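Local coordinates for protein carboxylesterase YbfK (Bacillus subtilis, PDB 4CCY) that hydrolyses carboxylic esters to an alcohol and a carboxylate, as a cytoplasmic carboxylesterase of the alpha/beta hydrolase superfamily, at residues F224-K230 / R255-P261; S133-N137 / R148-I152; A20-S26 / L195-Q199; S13-Y18 / A202-W206. All blocks are in the same frame, centred on the assembly; numbering follows the deposited sequence.

The four contacts illustrate how an alpha/beta hydrolase is held together both at its sheet and at its periphery. Contact 2 sets helix 130-141 on strand 146-152 of the central sheet, its centre about 8 Å from that of the chain. Contact 1, centred about 13 Å from contact 2, joins helices 226-230 and 249-259 and meets it through Phe224, which packs on Val136. Across the chain's centre from contact 1, contacts 3 and 4, about 11 Å apart between centres, both pair helix 12-24 with helix 194-205. Contact 3 is nested within contact 4 along the chain, contact 2 within both, and contact 1 follows; the N-terminal helix is thereby tied to residues some 170 to 185 positions later.

Contact 1: residues F224-K230 / R255-P261; sequences FTDQELK and RASVLVP
Helix 226-230 and helix 255-259 pass with their short axes 9.7 Å apart and their directions 61° from each other, and the backbones draw closest where Lys230 meets Leu259. Arg255 spans the gap. Its CG lies anti to the backbone N (chi1 -163°) and the chain runs extended to NE, carrying the guanidinium to the start of the other helix. There Arg255 NH1 and NH2 both grip Phe224 O, end-on and near the guanidinium plane, at 3.0 and 2.7 Å; NH1 donates to Phe158 O as well. Arg255 NH2 also makes a salt bridge to Asp226 OD1 (2.8 Å), which is tilted from that plane. Leu229 CD1 and Leu259 CD1 lie over the same face of the group, the former 3.4 Å from Arg255 NH1. A leucine in place of Arg255 would probably leave Phe224 O and Phe158 O without these donors and the Asp226 carboxylate without its countercharge. Beyond the arginine the contact turns apolar: Leu229 CD1 and Leu259 CD1 are 4.0 Å apart, and Leu229 CB faces Val260 CG2. At the far end Lys230 CA sends a CA-H...O contact to Leu259 O, 3.4 Å away. Thr225 and Glu228 form a capping box that closes the first turn of helix 226-230. Phe224 follows strand 222-223 and packs against helix 130-141, while Phe158, in the loop after strand 156-157, touches Leu229 and Ala256.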
loop_
_atom_site.group_PDB
_atom_site.type_symbol
_atom_site.label_atom_id
_atom_site.label_comp_id
_atom_site.label_asym_id
_atom_site.label_seq_id
_atom_site.Cartn_x
_atom_site.Cartn_y
_atom_site.Cartn_z
ATOM N N PHE A 224 5.636 2.010 -15.235
ATOM C CA PHE A 224 6.839 2.834 -15.374
ATOM C C PHE A 224 7.625 2.401 -16.606
ATOM O O PHE A 224 7.674 1.209 -16.916
ATOM C CB PHE A 224 7.676 2.787 -14.097
ATOM C CG PHE A 224 6.973 3.385 -12.913
ATOM C CD1 PHE A 224 6.991 4.762 -12.701
ATOM C CD2 PHE A 224 6.231 2.582 -12.049
ATOM C CE1 PHE A 224 6.304 5.321 -11.626
ATOM C CE2 PHE A 224 5.548 3.132 -10.984
ATOM C CZ PHE A 224 5.587 4.499 -10.764
ATOM N N THR A 225 8.193 3.365 -17.332
ATOM C CA THR A 225 8.908 3.060 -18.576
ATOM C C THR A 225 10.280 2.468 -18.261
ATOM O O THR A 225 10.758 2.596 -17.136
ATOM C CB THR A 225 9.135 4.313 -19.437
ATOM O OG1 THR A 225 9.958 5.237 -18.711
ATOM C CG2 THR A 225 7.811 4.961 -19.824
ATOM N N ASP A 226 10.901 1.820 -19.248
ATOM C CA ASP A 226 12.291 1.371 -19.104
ATOM C C ASP A 226 13.148 2.539 -18.639
ATOM O O ASP A 226 13.934 2.398 -17.716
ATOM C CB ASP A 226 12.841 0.829 -20.427
ATOM C CG ASP A 226 12.114 -0.416 -20.900
ATOM O OD1 ASP A 226 11.133 -0.839 -20.258
ATOM O OD2 ASP A 226 12.527 -0.977 -21.928
ATOM N N GLN A 227 12.962 3.690 -19.281
ATOM C CA GLN A 227 13.673 4.925 -18.952
ATOM C C GLN A 227 13.595 5.267 -17.462
ATOM O O GLN A 227 14.620 5.540 -16.834
ATOM C CB GLN A 227 13.160 6.078 -19.834
ATOM C CG GLN A 227 13.693 7.464 -19.505
ATOM C CD GLN A 227 13.321 8.505 -20.559
ATOM O OE1 GLN A 227 12.142 8.706 -20.866
ATOM N NE2 GLN A 227 14.324 9.177 -21.110
ATOM N N GLU A 228 12.391 5.236 -16.893
ATOM C CA GLU A 228 12.230 5.556 -15.476
ATOM C C GLU A 228 12.858 4.495 -14.587
ATOM O O GLU A 228 13.573 4.829 -13.657
ATOM C CB GLU A 228 10.765 5.765 -15.103
ATOM C CG GLU A 228 10.148 6.992 -15.756
ATOM C CD GLU A 228 8.635 6.987 -15.708
ATOM O OE1 GLU A 228 7.990 6.001 -16.157
ATOM O OE2 GLU A 228 8.089 7.984 -15.207
ATOM N N LEU A 229 12.613 3.223 -14.902
ATOM C CA LEU A 229 13.066 2.113 -14.058
ATOM C C LEU A 229 14.594 1.996 -14.005
ATOM O O LEU A 229 15.163 1.718 -12.942
ATOM C CB LEU A 229 12.436 0.794 -14.513
ATOM C CG LEU A 229 10.915 0.610 -14.295
ATOM C CD1 LEU A 229 10.507 -0.798 -14.686
ATOM C CD2 LEU A 229 10.496 0.874 -12.857
ATOM N N LYS A 230 15.252 2.225 -15.143
ATOM C CA LYS A 230 16.714 2.193 -15.204
ATOM C C LYS A 230 17.354 3.291 -14.355
ATOM O O LYS A 230 18.515 3.164 -13.970
ATOM C CB LYS A 230 17.210 2.312 -16.648
ATOM C CG LYS A 230 16.934 1.098 -17.521
ATOM C CD LYS A 230 16.830 1.487 -18.998
ATOM C CE LYS A 230 18.188 1.568 -19.656
ATOM N NZ LYS A 230 18.088 1.861 -21.117
ATOM N N ARG A 255 11.049 -8.161 -16.117
ATOM C CA ARG A 255 11.252 -6.754 -16.473
ATOM C C ARG A 255 11.969 -5.959 -15.363
ATOM O O ARG A 255 12.971 -5.287 -15.620
ATOM C CB ARG A 255 9.914 -6.101 -16.863
ATOM C CG ARG A 255 10.076 -4.809 -17.627
ATOM C CD ARG A 255 8.762 -4.229 -18.145
ATOM N NE ARG A 255 9.018 -2.872 -18.621
ATOM C CZ ARG A 255 8.695 -1.751 -17.975
ATOM N NH1 ARG A 255 8.027 -1.790 -16.831
ATOM N NH2 ARG A 255 9.023 -0.571 -18.502
ATOM N N ALA A 256 11.465 -6.048 -14.138
ATOM C CA ALA A 256 12.079 -5.350 -13.006
ATOM C C ALA A 256 13.532 -5.786 -12.787
ATOM O O ALA A 256 14.416 -4.948 -12.593
ATOM C CB ALA A 256 11.266 -5.574 -11.743
ATOM N N SER A 257 13.762 -7.102 -12.822
ATOM C CA SER A 257 15.088 -7.675 -12.629
ATOM C C SER A 257 16.088 -7.151 -13.648
ATOM O O SER A 257 17.232 -6.894 -13.305
ATOM C CB SER A 257 15.034 -9.202 -12.685
ATOM O OG SER A 257 14.343 -9.706 -11.561
ATOM N N VAL A 258 15.644 -6.973 -14.886
ATOM C CA VAL A 258 16.521 -6.509 -15.962
ATOM C C VAL A 258 16.834 -5.015 -15.821
ATOM O O VAL A 258 17.980 -4.601 -16.003
ATOM C CB VAL A 258 15.929 -6.796 -17.368
ATOM C CG1 VAL A 258 16.783 -6.162 -18.467
ATOM C CG2 VAL A 258 15.829 -8.294 -17.616
ATOM N N LEU A 259 15.817 -4.220 -15.491
ATOM C CA LEU A 259 15.922 -2.765 -15.583
ATOM C C LEU A 259 16.421 -2.046 -14.330
ATOM O O LEU A 259 17.169 -1.084 -14.439
ATOM C CB LEU A 259 14.587 -2.156 -16.054
ATOM C CG LEU A 259 14.113 -2.611 -17.445
ATOM C CD1 LEU A 259 12.685 -2.172 -17.692
ATOM C CD2 LEU A 259 15.041 -2.121 -18.561
ATOM N N VAL A 260 16.011 -2.499 -13.145
ATOM C CA VAL A 260 16.284 -1.765 -11.909
ATOM C C VAL A 260 17.631 -2.170 -11.290
ATOM O O VAL A 260 17.775 -3.305 -10.848
ATOM C CB VAL A 260 15.151 -1.971 -10.871
ATOM C CG1 VAL A 260 15.371 -1.105 -9.651
ATOM C CG2 VAL A 260 13.776 -1.682 -11.477
ATOM N N PRO A 261 18.606 -1.232 -11.225
ATOM C CA PRO A 261 19.941 -1.511 -10.669
ATOM C C PRO A 261 19.938 -1.993 -9.205
ATOM O O PRO A 261 19.409 -1.321 -8.318
ATOM C CB PRO A 261 20.660 -0.156 -10.770
ATOM C CG PRO A 261 19.934 0.585 -11.835
ATOM C CD PRO A 261 18.497 0.173 -11.673
#

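Contact 2: residues S133-N137 / R148-I152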
loop_
_atom_site.group_PDB
_atom_site.type_symbol
_atom_site.label_atom_id
_atom_site.label_comp_id
_atom_site.label_asym_id
_atom_site.label_seq_id
_atom_site.Cartn_x
_atom_site.Cartn_y
_atom_site.Cartn_z
ATOM N N SER A 133 2.873 0.968 -5.553
ATOM C CA SER A 133 3.027 1.884 -6.694
ATOM C C SER A 133 3.315 3.317 -6.258
ATOM O O SER A 133 4.080 4.004 -6.907
ATOM C CB SER A 133 1.825 1.813 -7.637
ATOM O OG SER A 133 1.681 0.475 -8.117
ATOM N N HIS A 134 2.751 3.756 -5.135
ATOM C CA HIS A 134 3.148 5.055 -4.555
ATOM C C HIS A 134 4.625 5.099 -4.244
ATOM O O HIS A 134 5.313 6.105 -4.503
ATOM C CB HIS A 134 2.339 5.369 -3.303
ATOM C CG HIS A 134 1.005 6.001 -3.589
ATOM N ND1 HIS A 134 0.836 7.345 -3.655
ATOM C CD2 HIS A 134 -0.235 5.434 -3.842
ATOM C CE1 HIS A 134 -0.452 7.621 -3.947
ATOM N NE2 HIS A 134 -1.111 6.451 -4.064
ATOM N N ILE A 135 5.134 4.000 -3.691
ATOM C CA ILE A 135 6.533 3.940 -3.285
ATOM C C ILE A 135 7.482 4.006 -4.475
ATOM O O ILE A 135 8.472 4.734 -4.414
ATOM C CB ILE A 135 6.816 2.745 -2.350
ATOM C CG1 ILE A 135 6.193 3.031 -0.984
ATOM C CG2 ILE A 135 8.310 2.505 -2.172
ATOM C CD1 ILE A 135 5.866 1.809 -0.181
ATOM N N VAL A 136 7.175 3.293 -5.554
ATOM C CA VAL A 136 8.002 3.360 -6.759
ATOM C C VAL A 136 8.008 4.791 -7.292
ATOM O O VAL A 136 9.069 5.335 -7.610
ATOM C CB VAL A 136 7.537 2.387 -7.852
ATOM C CG1 VAL A 136 8.436 2.489 -9.081
ATOM C CG2 VAL A 136 7.519 0.960 -7.316
ATOM N N ASN A 137 6.830 5.407 -7.360
ATOM C CA ASN A 137 6.711 6.805 -7.781
ATOM C C ASN A 137 7.497 7.767 -6.877
ATOM O O ASN A 137 8.199 8.662 -7.365
ATOM C CB ASN A 137 5.237 7.229 -7.843
ATOM C CG ASN A 137 5.061 8.626 -8.404
ATOM O OD1 ASN A 137 5.330 8.863 -9.587
ATOM N ND2 ASN A 137 4.606 9.564 -7.560
ATOM N N ARG A 148 15.566 2.732 2.271
ATOM C CA ARG A 148 15.332 1.494 1.509
ATOM C C ARG A 148 13.853 1.306 1.216
ATOM O O ARG A 148 13.008 1.725 2.001
ATOM C CB ARG A 148 15.905 0.273 2.249
ATOM C CG ARG A 148 17.418 0.322 2.430
ATOM C CD ARG A 148 18.011 -0.994 2.928
ATOM N NE ARG A 148 19.334 -1.140 2.335
ATOM C CZ ARG A 148 19.821 -2.233 1.772
ATOM N NH1 ARG A 148 19.132 -3.367 1.758
ATOM N NH2 ARG A 148 21.043 -2.194 1.255
ATOM N N ALA A 149 13.534 0.677 0.092
ATOM C CA ALA A 149 12.148 0.613 -0.362
ATOM C C ALA A 149 11.702 -0.827 -0.615
ATOM O O ALA A 149 12.407 -1.586 -1.279
ATOM C CB ALA A 149 11.962 1.457 -1.615
ATOM N N VAL A 150 10.530 -1.175 -0.085
ATOM C CA VAL A 150 9.929 -2.503 -0.246
ATOM C C VAL A 150 8.601 -2.392 -0.993
ATOM O O VAL A 150 7.661 -1.727 -0.532
ATOM C CB VAL A 150 9.668 -3.206 1.111
ATOM C CG1 VAL A 150 9.069 -4.592 0.889
ATOM C CG2 VAL A 150 10.938 -3.303 1.947
ATOM N N VAL A 151 8.521 -3.064 -2.133
ATOM C CA VAL A 151 7.353 -3.010 -2.989
ATOM C C VAL A 151 6.730 -4.405 -3.112
ATOM O O VAL A 151 7.330 -5.315 -3.688
ATOM C CB VAL A 151 7.745 -2.450 -4.371
ATOM C CG1 VAL A 151 6.565 -2.460 -5.335
ATOM C CG2 VAL A 151 8.322 -1.042 -4.224
ATOM N N ILE A 152 5.531 -4.566 -2.562
ATOM C CA ILE A 152 4.844 -5.875 -2.545
ATOM C C ILE A 152 3.581 -5.852 -3.414
ATOM O O ILE A 152 2.712 -5.006 -3.223
ATOM C CB ILE A 152 4.479 -6.339 -1.099
ATOM C CG1 ILE A 152 5.673 -6.208 -0.136
ATOM C CG2 ILE A 152 3.947 -7.776 -1.097
ATOM C CD1 ILE A 152 5.305 -6.364 1.332
#
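Ile135 and Val136 of helix 130-141 rest on Ala149 and Val151 of strand 146-152, and the first shell of this contact is made largely of methyl groups. Ile135 CG2 touches Ala149 CB at 3.8 Å and Val151 CG2 at 4.1 Å. It can serve both because it stands anti to the backbone N, while the longer branch (chi1 -72°) leads its CD1 to the carbonyl oxygen of Val150. Ile135 and Val151 run alongside each other, pointing opposite ways. Val136 instead meets Val151 crosswise, its CG2 lying 3.8 Å from Val151 CG2 and close to Val151 CG1 as well, so that Val151 CG2 is shared by two helix residues, with CG1 near Val136 only.

The backbones set this up. The short helix and strand axes approach to 8.1 Å at 144°, the roughly antiparallel, tilted course expected within a beta-alpha-beta unit, here strand 123-128, helix 130-141 and strand 146-152. Ala149 and Val151 point toward the helix and Val150 away from it, onto Val287 and Phe290 of helix 280-290 beyond the sheet. Strands 123-128 and 236-241 flank the strand, Leu125 reaching Ile135 and Leu238 reaching Val151. Ser133, earlier in the same turn, bonds through OG to the carbonyl of Ala155.

The helix follows the probable nucleophile elbow, with Ser129 the nucleophile by similarity and its side chain about 9 Å from that of Val151. Every touching residue is buried, and between these two segments the helix rests on the strand through apolar contact, without hydrogen bonds.

Contact 3: residues A20-S26 / L195-Q199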
loop_
_atom_site.group_PDB
_atom_site.type_symbol
_atom_site.label_atom_id
_atom_site.label_comp_id
_atom_site.label_asym_id
_atom_site.label_seq_id
_atom_site.Cartn_x
_atom_site.Cartn_y
_atom_site.Cartn_z
ATOM N N ALA A 20 -16.589 -0.198 11.373
ATOM C CA ALA A 20 -15.904 -1.411 10.931
ATOM C C ALA A 20 -14.370 -1.293 11.027
ATOM O O ALA A 20 -13.708 -2.239 11.450
ATOM C CB ALA A 20 -16.342 -1.803 9.520
ATOM N N TYR A 21 -13.824 -0.139 10.618
ATOM C CA TYR A 21 -12.390 0.186 10.734
ATOM C C TYR A 21 -11.919 0.071 12.191
ATOM O O TYR A 21 -10.902 -0.554 12.471
ATOM C CB TYR A 21 -12.135 1.612 10.214
ATOM C CG TYR A 21 -10.700 1.974 9.833
ATOM C CD1 TYR A 21 -9.592 1.363 10.449
ATOM C CD2 TYR A 21 -10.452 2.959 8.887
ATOM C CE1 TYR A 21 -8.294 1.704 10.100
ATOM C CE2 TYR A 21 -9.155 3.318 8.542
ATOM C CZ TYR A 21 -8.078 2.684 9.153
ATOM O OH TYR A 21 -6.794 3.034 8.826
ATOM N N ASP A 22 -12.653 0.688 13.116
ATOM C CA ASP A 22 -12.302 0.583 14.537
ATOM C C ASP A 22 -12.329 -0.866 15.027
ATOM O O ASP A 22 -11.463 -1.267 15.804
ATOM C CB ASP A 22 -13.190 1.482 15.394
ATOM C CG ASP A 22 -12.932 2.961 15.148
ATOM O OD1 ASP A 22 -11.852 3.306 14.603
ATOM O OD2 ASP A 22 -13.804 3.782 15.494
ATOM N N GLN A 23 -13.298 -1.652 14.555
ATOM C CA GLN A 23 -13.323 -3.094 14.844
ATOM C C GLN A 23 -12.037 -3.742 14.378
ATOM O O GLN A 23 -11.405 -4.473 15.132
ATOM C CB GLN A 23 -14.442 -3.823 14.109
ATOM C CG GLN A 23 -15.769 -3.124 14.036
ATOM C CD GLN A 23 -16.556 -3.311 15.289
ATOM O OE1 GLN A 23 -16.140 -2.860 16.349
ATOM N NE2 GLN A 23 -17.692 -3.978 15.184
ATOM N N SER A 24 -11.672 -3.477 13.119
ATOM C CA SER A 24 -10.514 -4.124 12.504
ATOM C C SER A 24 -9.261 -3.856 13.310
ATOM O O SER A 24 -8.380 -4.713 13.392
ATOM C CB SER A 24 -10.327 -3.659 11.061
ATOM O OG SER A 24 -11.333 -4.191 10.226
ATOM N N LEU A 25 -9.210 -2.680 13.933
ATOM C CA LEU A 25 -8.042 -2.240 14.685
ATOM C C LEU A 25 -7.841 -2.947 16.034
ATOM O O LEU A 25 -6.776 -2.838 16.642
ATOM C CB LEU A 25 -8.020 -0.707 14.812
ATOM C CG LEU A 25 -7.631 0.085 13.538
ATOM C CD1 LEU A 25 -7.814 1.589 13.716
ATOM C CD2 LEU A 25 -6.194 -0.219 13.133
ATOM N N SER A 26 -8.849 -3.690 16.493
ATOM C CA SER A 26 -8.677 -4.579 17.640
ATOM C C SER A 26 -7.626 -5.664 17.351
ATOM O O SER A 26 -7.100 -6.277 18.273
ATOM C CB SER A 26 -10.006 -5.227 18.030
ATOM O OG SER A 26 -10.464 -6.082 16.991
ATOM N N LEU A 195 -13.003 -9.510 10.142
ATOM C CA LEU A 195 -13.050 -8.076 10.409
ATOM C C LEU A 195 -12.641 -7.279 9.182
ATOM O O LEU A 195 -13.299 -6.295 8.840
ATOM C CB LEU A 195 -12.206 -7.703 11.630
ATOM C CG LEU A 195 -12.747 -8.208 12.980
ATOM C CD1 LEU A 195 -11.798 -7.853 14.113
ATOM C CD2 LEU A 195 -14.151 -7.681 13.259
ATOM N N LEU A 196 -11.585 -7.722 8.498
ATOM C CA LEU A 196 -11.134 -7.052 7.278
ATOM C C LEU A 196 -12.113 -7.201 6.120
ATOM O O LEU A 196 -12.350 -6.242 5.389
ATOM C CB LEU A 196 -9.730 -7.500 6.850
ATOM C CG LEU A 196 -8.603 -6.483 7.042
ATOM C CD1 LEU A 196 -7.305 -6.999 6.431
ATOM C CD2 LEU A 196 -8.963 -5.122 6.442
ATOM N N GLN A 197 -12.674 -8.400 5.970
ATOM C CA GLN A 197 -13.737 -8.665 5.001
ATOM C C GLN A 197 -14.845 -7.632 5.168
ATOM O O GLN A 197 -15.254 -6.974 4.203
ATOM C CB GLN A 197 -14.308 -10.072 5.224
ATOM C CG GLN A 197 -15.428 -10.475 4.265
ATOM C CD GLN A 197 -14.916 -10.971 2.923
ATOM O OE1 GLN A 197 -13.777 -11.434 2.816
ATOM N NE2 GLN A 197 -15.759 -10.877 1.889
ATOM N N ARG A 198 -15.291 -7.464 6.408
ATOM C CA ARG A 198 -16.399 -6.578 6.715
ATOM C C ARG A 198 -16.078 -5.113 6.395
ATOM O O ARG A 198 -16.890 -4.415 5.780
ATOM C CB ARG A 198 -16.809 -6.745 8.183
ATOM C CG ARG A 198 -17.770 -5.681 8.674
ATOM C CD ARG A 198 -19.191 -6.031 8.276
ATOM N NE ARG A 198 -20.057 -4.852 8.248
ATOM C CZ ARG A 198 -20.380 -4.193 7.139
ATOM N NH1 ARG A 198 -19.901 -4.591 5.963
ATOM N NH2 ARG A 198 -21.186 -3.138 7.206
ATOM N N GLN A 199 -14.887 -4.672 6.803
ATOM C CA GLN A 199 -14.461 -3.291 6.634
ATOM C C GLN A 199 -14.389 -2.891 5.164
ATOM O O GLN A 199 -14.907 -1.845 4.775
ATOM C CB GLN A 199 -13.113 -3.044 7.317
ATOM C CG GLN A 199 -12.634 -1.610 7.155
ATOM C CD GLN A 199 -11.228 -1.366 7.663
ATOM O OE1 GLN A 199 -10.767 -2.023 8.586
ATOM N NE2 GLN A 199 -10.552 -0.394 7.076
HETATM O O HOH W 1 -14.585 -4.689 10.600
#
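Ala20 packs its methyl onto Gln199 CA at 3.8 Å, beginning a nearly antiparallel helix pair in which the short axes of 20-24 and 195-199, parts of helices 12-24 and 194-205, come within 8.7 Å at 161°. Next, Tyr21 offers one ring face to the Gln199 amide. Gln199 NE2 lies 3.6 Å from Tyr21 CG, offset toward the rim, with ring and amide planes only 21° apart. The phenol hydroxyl is bonded farther off to Asp87, and Gln199 NE2 to the hydroxyl of Ser66. Gln23 lays CB beside Leu195 CD2, while its carbonyl faces the other leucine methyl. Ser24 then supplies the direct polar bond: its OG donates to Gln199 OE1 (2.8 Å) in the carbonyl plane, on a lone pair. Gln199 reaches it because CG stands anti to the backbone N (chi1 180°) and the chain beyond is extended. An alanine at Gln199 would probably leave the buried Ser24 hydroxyl without this acceptor and take the amide from the Tyr21 ring face and from Ser66. At the end of the segment Ser26 OG donates to Gln23 O and meets Leu195 CD1. Between the helices one water donates to Ala20 O and to Leu195 O, at 2.7 Å each.

Contact 4: residues S13-Y18 / A202-W206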
loop_
_atom_site.group_PDB
_atom_site.type_symbol
_atom_site.label_atom_id
_atom_site.label_comp_id
_atom_site.label_asym_id
_atom_site.label_seq_id
_atom_site.Cartn_x
_atom_site.Cartn_y
_atom_site.Cartn_z
ATOM N N SER A 13 -23.727 5.343 5.930
ATOM C CA SER A 13 -22.745 4.365 5.463
ATOM C C SER A 13 -21.337 4.677 5.972
ATOM O O SER A 13 -20.563 3.760 6.278
ATOM C CB SER A 13 -22.732 4.322 3.936
ATOM O OG SER A 13 -23.983 3.917 3.439
ATOM N N GLY A 14 -21.017 5.972 6.053
ATOM C CA GLY A 14 -19.712 6.429 6.519
ATOM C C GLY A 14 -19.455 6.012 7.950
ATOM O O GLY A 14 -18.352 5.559 8.298
ATOM N N LEU A 15 -20.485 6.164 8.782
ATOM C CA LEU A 15 -20.424 5.749 10.174
ATOM C C LEU A 15 -20.178 4.245 10.282
ATOM O O LEU A 15 -19.344 3.803 11.065
ATOM C CB LEU A 15 -21.718 6.136 10.895
ATOM C CG LEU A 15 -21.762 6.023 12.421
ATOM C CD1 LEU A 15 -20.689 6.870 13.096
ATOM C CD2 LEU A 15 -23.151 6.403 12.909
ATOM N N ARG A 16 -20.897 3.465 9.482
ATOM C CA ARG A 16 -20.740 2.020 9.495
ATOM C C ARG A 16 -19.320 1.608 9.088
ATOM O O ARG A 16 -18.768 0.652 9.645
ATOM C CB ARG A 16 -21.806 1.348 8.633
ATOM C CG ARG A 16 -23.134 1.189 9.356
ATOM C CD ARG A 16 -24.160 0.467 8.505
ATOM N NE ARG A 16 -25.044 1.403 7.812
ATOM C CZ ARG A 16 -25.108 1.556 6.490
ATOM N NH1 ARG A 16 -24.337 0.833 5.681
ATOM N NH2 ARG A 16 -25.953 2.437 5.974
ATOM N N PHE A 17 -18.735 2.343 8.140
ATOM C CA PHE A 17 -17.350 2.103 7.734
ATOM C C PHE A 17 -16.328 2.431 8.837
ATOM O O PHE A 17 -15.468 1.605 9.162
ATOM C CB PHE A 17 -16.990 2.861 6.449
ATOM C CG PHE A 17 -15.520 2.836 6.138
ATOM C CD1 PHE A 17 -14.905 1.654 5.700
ATOM C CD2 PHE A 17 -14.737 3.973 6.314
ATOM C CE1 PHE A 17 -13.542 1.619 5.417
ATOM C CE2 PHE A 17 -13.375 3.943 6.042
ATOM C CZ PHE A 17 -12.778 2.763 5.595
ATOM N N TYR A 18 -16.425 3.639 9.388
ATOM C CA TYR A 18 -15.599 4.051 10.519
ATOM C C TYR A 18 -15.726 3.051 11.670
ATOM O O TYR A 18 -14.731 2.677 12.279
ATOM C CB TYR A 18 -15.937 5.496 10.957
ATOM C CG TYR A 18 -15.130 6.585 10.244
ATOM C CD1 TYR A 18 -15.308 6.847 8.882
ATOM C CD2 TYR A 18 -14.191 7.363 10.947
ATOM C CE1 TYR A 18 -14.567 7.835 8.235
ATOM C CE2 TYR A 18 -13.445 8.358 10.313
ATOM C CZ TYR A 18 -13.632 8.585 8.953
ATOM O OH TYR A 18 -12.891 9.564 8.315
ATOM N N ALA A 202 -17.871 -2.631 3.702
ATOM C CA ALA A 202 -18.503 -1.405 4.208
ATOM C C ALA A 202 -17.870 -0.156 3.591
ATOM O O ALA A 202 -18.537 0.861 3.402
ATOM C CB ALA A 202 -18.441 -1.355 5.734
ATOM N N GLY A 203 -16.579 -0.244 3.279
ATOM C CA GLY A 203 -15.867 0.825 2.588
ATOM C C GLY A 203 -16.473 1.096 1.226
ATOM O O GLY A 203 -16.735 2.244 0.875
ATOM N N VAL A 204 -16.700 0.023 0.475
ATOM C CA VAL A 204 -17.299 0.090 -0.844
ATOM C C VAL A 204 -18.775 0.540 -0.774
ATOM O O VAL A 204 -19.235 1.303 -1.622
ATOM C CB VAL A 204 -17.142 -1.260 -1.596
ATOM C CG1 VAL A 204 -17.738 -1.177 -2.991
ATOM C CG2 VAL A 204 -15.670 -1.667 -1.679
ATOM N N GLU A 205 -19.506 0.081 0.241
ATOM C CA GLU A 205 -20.898 0.518 0.447
ATOM C C GLU A 205 -21.016 2.023 0.680
ATOM O O GLU A 205 -21.981 2.647 0.255
ATOM C CB GLU A 205 -21.547 -0.247 1.594
ATOM C CG GLU A 205 -21.893 -1.675 1.207
ATOM C CD GLU A 205 -22.486 -2.468 2.346
ATOM O OE1 GLU A 205 -21.996 -2.352 3.495
ATOM O OE2 GLU A 205 -23.448 -3.219 2.088
ATOM N N TRP A 206 -20.023 2.592 1.354
ATOM C CA TRP A 206 -19.984 4.021 1.598
ATOM C C TRP A 206 -19.770 4.753 0.307
ATOM O O TRP A 206 -18.708 4.665 -0.286
ATOM C CB TRP A 206 -18.896 4.354 2.626
ATOM C CG TRP A 206 -18.815 5.821 2.998
ATOM C CD1 TRP A 206 -19.816 6.785 2.896
ATOM C CD2 TRP A 206 -17.663 6.529 3.570
ATOM N NE1 TRP A 206 -19.368 8.007 3.340
ATOM C CE2 TRP A 206 -18.088 7.924 3.756
ATOM C CE3 TRP A 206 -16.365 6.166 3.923
ATOM C CZ2 TRP A 206 -17.236 8.886 4.282
ATOM C CZ3 TRP A 206 -15.520 7.147 4.458
ATOM C CH2 TRP A 206 -15.943 8.473 4.619
HETATM O O HOH W 2 -20.798 1.225 5.188
HETATM O O HOH W 3 -23.423 5.423 0.684
#
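Trp206 lays its indole against Gly14, and around this pair helix 12-24 packs on the C-terminal end of helix 194-205, which falls in the chain between strands 146-152 and 236-241, where alpha/beta hydrolases commonly carry their cap, and is probably part of one. Trp206 is the first residue to leave helical geometry, and its CG stands anti to the backbone N (chi1 -177°), which sends the ring across to the other helix. Gly14 CA then sits 3.4 Å from the centroid of the Trp206 five-membered ring, only 4° off the normal: a CH-pi contact over the face. The absence of a side chain at Gly14 lets the indole come this close. The six-membered ring meets two aromatic neighbours. Phe17 CD2 comes within 3.6 Å of Trp206 CE3, the ring planes lying 29° apart but offset, with little of one ring above the other. Tyr18 presents its edge, CE1 near Trp206 CH2, while its hydroxyl bonds to Arg211.

Phe17 also leans on the neighbouring turn, its CD1 3.4 Å from Gly203 CA; its CB lies beside the carbonyl of Ala202. Lys92 holds the carbonyls of Gly203 and Trp206 from outside the pair. Ser13 completes the contact, its CB resting 3.6 Å from Trp206 CA. Two waters also bridge the segments, one of them between Ser13 OG and Glu205 O. The other donates to Ser13 O at 2.8 Å and to Ala202 O at 2.9 Å.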